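Local coordinates for protein protease (Actinomadura keratinilytica, PDB 8C4X) that is the propeptide of a probable subtilisin-like, calcium-binding serine endopeptidase, and probably assists its folding and inhibits it, at residues D58-L63 with A70-D75. Sequence-based numbering, arbitrary orientation.
Unlike the reference sequence in segment 58-63: Asp58 (reference Ala), Ser61 (reference Ala).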
ATOM      1  N   ASP B  58     -12.173  -0.592   4.839  1.00 31.05           N
ATOM      2  CA  ASP B  58     -12.828   0.306   3.895  1.00 31.41           C
ATOM      3  C   ASP B  58     -11.809   1.117   3.102  1.00 31.22           C
ATOM      4  O   ASP B  58     -11.951   1.281   1.884  1.00 31.71           O
ATOM      5  CB  ASP B  58     -13.797   1.225   4.639  1.00 35.45           C
ATOM      6  CG  ASP B  58     -14.474   2.224   3.720  1.00 42.36           C
ATOM      7  OD1 ASP B  58     -15.179   1.792   2.783  1.00 50.30           O
ATOM      8  OD2 ASP B  58     -14.299   3.443   3.937  1.00 48.44           O
ATOM      9  N   GLN B  59     -10.777   1.637   3.771  1.00 26.36           N
ATOM     10  CA  GLN B  59      -9.706   2.331   3.059  1.00 27.13           C
ATOM     11  C   GLN B  59      -9.080   1.430   2.005  1.00 30.72           C
ATOM     12  O   GLN B  59      -8.825   1.857   0.872  1.00 26.81           O
ATOM     13  CB  GLN B  59      -8.632   2.795   4.034  1.00 25.30           C
ATOM     14  CG  GLN B  59      -8.948   4.028   4.821  1.00 25.26           C
ATOM     15  CD  GLN B  59      -7.807   4.397   5.739  1.00 25.66           C
ATOM     16  OE1 GLN B  59      -7.390   3.594   6.580  1.00 24.49           O
ATOM     17  NE2 GLN B  59      -7.279   5.605   5.575  1.00 25.92           N
ATOM     18  N   LEU B  60      -8.787   0.180   2.379  1.00 23.65           N
ATOM     19  CA  LEU B  60      -8.201  -0.760   1.435  1.00 26.07           C
ATOM     20  C   LEU B  60      -9.128  -0.991   0.250  1.00 30.48           C
ATOM     21  O   LEU B  60      -8.677  -1.033  -0.900  1.00 26.09           O
ATOM     22  CB  LEU B  60      -7.876  -2.073   2.148  1.00 19.32           C
ATOM     23  CG  LEU B  60      -7.245  -3.188   1.318  1.00 23.92           C
ATOM     24  CD1 LEU B  60      -5.786  -2.870   1.014  1.00 18.57           C
ATOM     25  CD2 LEU B  60      -7.354  -4.497   2.076  1.00 27.82           C
ATOM     26  N   SER B  61     -10.429  -1.128   0.509  1.00 28.79           N
ATOM     27  CA  SER B  61     -11.384  -1.289  -0.583  1.00 32.06           C
ATOM     28  C   SER B  61     -11.293  -0.131  -1.565  1.00 28.36           C
ATOM     29  O   SER B  61     -11.197  -0.336  -2.782  1.00 30.48           O
ATOM     30  CB  SER B  61     -12.803  -1.404  -0.030  1.00 29.57           C
ATOM     31  OG  SER B  61     -13.149  -2.757   0.166  1.00 42.92           O
ATOM     32  N   LYS B  62     -11.320   1.098  -1.052  1.00 26.64           N
ATOM     33  CA  LYS B  62     -11.276   2.260  -1.930  1.00 31.04           C
ATOM     34  C   LYS B  62      -9.934   2.381  -2.634  1.00 38.26           C
ATOM     35  O   LYS B  62      -9.875   2.816  -3.788  1.00 32.40           O
ATOM     36  CB  LYS B  62     -11.582   3.528  -1.136  1.00 29.75           C
ATOM     37  CG  LYS B  62     -13.059   3.674  -0.784  1.00 37.40           C
ATOM     38  CD  LYS B  62     -13.277   4.417   0.528  1.00 35.91           C
ATOM     39  CE  LYS B  62     -14.764   4.550   0.842  1.00 43.24           C
ATOM     40  NZ  LYS B  62     -15.046   5.632   1.830  1.00 45.41           N
ATOM     41  N   LEU B  63      -8.847   1.997  -1.966  1.00 32.07           N
ATOM     42  CA  LEU B  63      -7.547   2.092  -2.613  1.00 26.11           C
ATOM     43  C   LEU B  63      -7.431   1.118  -3.777  1.00 27.56           C
ATOM     44  O   LEU B  63      -6.776   1.426  -4.781  1.00 26.38           O
ATOM     45  CB  LEU B  63      -6.439   1.833  -1.595  1.00 28.75           C
ATOM     46  CG  LEU B  63      -5.025   2.117  -2.091  1.00 22.96           C
ATOM     47  CD1 LEU B  63      -4.860   3.605  -2.353  1.00 22.98           C
ATOM     48  CD2 LEU B  63      -4.028   1.640  -1.045  1.00 26.64           C
ATOM     49  N   ALA B  70      -0.584   0.617  -8.455  1.00 17.13           N
ATOM     50  CA  ALA B  70       0.057  -0.473  -9.176  1.00 14.99           C
ATOM     51  C   ALA B  70       0.015  -1.793  -8.422  1.00 19.19           C
ATOM     52  O   ALA B  70      -0.234  -2.841  -9.028  1.00 20.82           O
ATOM     53  CB  ALA B  70       1.514  -0.120  -9.488  1.00 15.64           C
ATOM     54  N   SER B  71       0.269  -1.776  -7.116  1.00 14.55           N
ATOM     55  CA  SER B  71       0.271  -3.007  -6.341  1.00 16.29           C
ATOM     56  C   SER B  71      -0.067  -2.685  -4.896  1.00 15.06           C
ATOM     57  O   SER B  71       0.147  -1.569  -4.414  1.00 14.36           O
ATOM     58  CB  SER B  71       1.628  -3.733  -6.404  1.00 16.68           C
ATOM     59  OG  SER B  71       2.647  -2.965  -5.793  1.00 18.07           O
ATOM     60  N   ILE B  72      -0.597  -3.691  -4.206  1.00 16.40           N
ATOM     61  CA  ILE B  72      -0.854  -3.629  -2.771  1.00 13.05           C
ATOM     62  C   ILE B  72      -0.416  -4.958  -2.176  1.00 12.48           C
ATOM     63  O   ILE B  72      -0.789  -6.023  -2.678  1.00 15.33           O
ATOM     64  CB  ILE B  72      -2.337  -3.360  -2.435  1.00 13.42           C
ATOM     65  CG1 ILE B  72      -2.837  -2.075  -3.095  1.00 15.72           C
ATOM     66  CG2 ILE B  72      -2.513  -3.274  -0.932  1.00 16.80           C
ATOM     67  CD1 ILE B  72      -4.353  -1.862  -2.890  1.00 18.26           C
ATOM     68  N   GLU B  73       0.368  -4.901  -1.101  1.00 13.82           N
ATOM     69  CA  GLU B  73       0.914  -6.094  -0.476  1.00 12.63           C
ATOM     70  C   GLU B  73       0.741  -5.967   1.030  1.00 10.97           C
ATOM     71  O   GLU B  73       1.072  -4.926   1.603  1.00 11.20           O
ATOM     72  CB  GLU B  73       2.395  -6.233  -0.858  1.00 17.78           C
ATOM     73  CG  GLU B  73       3.177  -7.343  -0.206  1.00 19.16           C
ATOM     74  CD  GLU B  73       4.643  -7.296  -0.601  1.00 17.96           C
ATOM     75  OE1 GLU B  73       4.941  -7.088  -1.802  1.00 13.78           O
ATOM     76  OE2 GLU B  73       5.499  -7.448   0.290  1.00 15.49           O
ATOM     77  N   GLN B  74       0.250  -7.012   1.686  1.00 11.04           N
ATOM     78  CA  GLN B  74       0.214  -6.971   3.142  1.00 11.19           C
ATOM     79  C   GLN B  74       1.636  -6.957   3.698  1.00 12.47           C
ATOM     80  O   GLN B  74       2.511  -7.692   3.233  1.00 11.61           O
ATOM     81  CB  GLN B  74      -0.551  -8.167   3.701  1.00 11.27           C
ATOM     82  CG  GLN B  74      -0.678  -8.113   5.230  1.00 12.61           C
ATOM     83  CD  GLN B  74      -1.298  -9.358   5.821  1.00 13.86           C
ATOM     84  OE1 GLN B  74      -1.223 -10.438   5.239  1.00 17.40           O
ATOM     85  NE2 GLN B  74      -1.911  -9.213   6.988  1.00 19.06           N
ATOM     86  N   ASP B  75       1.864  -6.087   4.680  1.00  9.77           N
ATOM     87  CA  ASP B  75       3.152  -6.046   5.361  1.00 10.22           C
ATOM     88  C   ASP B  75       3.376  -7.360   6.104  1.00 10.15           C
ATOM     89  O   ASP B  75       2.424  -8.032   6.516  1.00 11.04           O
ATOM     90  CB  ASP B  75       3.186  -4.857   6.321  1.00 10.49           C
ATOM     91  CG  ASP B  75       4.599  -4.324   6.578  1.00 12.53           C
ATOM     92  OD1 ASP B  75       5.578  -4.809   5.971  1.00 10.84           O
ATOM     93  OD2 ASP B  75       4.722  -3.383   7.390  1.00 13.47           O
TER
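Ile72 reaches from its strand toward the helix and overlaps both Leu60 and Leu63, with a different branch for each. Its CG2 methyl meets CD1 of Leu60 at 3.8 Å, while on the longer branch Ile72 CD1 lies 4.0 Å from Leu63 CD2, with Leu63 CG almost as near. The beta-branch supplies the two arms, and the torsions direct them: CG1 lies anti to the carbonyl carbon (chi1 -56°) and the chain is then extended to CD1 (chi2 174°), which carries that methyl out to the helix. Leu63 aims its CB at the strand, whereas the CB of Leu60 points along the interface and CD1 alone reaches Ile72. No hydrogen bond joins the two segments; the contact is purely apolar and small, at 129 Å² summed over both sides. In the ferredoxin-like fold of I9 propeptides, helices pack against one face of an antiparallel sheet, to which this chain adds 6-7 as a parallel edge strand. Strand 50-54, helix 57-64 and strand 69-76 form a beta-alpha-beta crossover, with 18-23 between the two strands. The same apolar layer extends onto the neighbours of 69-76: Leu60 also touches Tyr19 and Val6, and Leu63 rests on Val21. Just before Ile72, a classic bulge sets Ala70 and Ser71 opposite the single residue Thr22. Lys62 and Asp58, exposed helix residues, take no part in the contact with the strand; Lys62 NZ donates to the syn lone pair of Asp58 OD2 at 3.1 Å, a salt bridge spanning one helical turn.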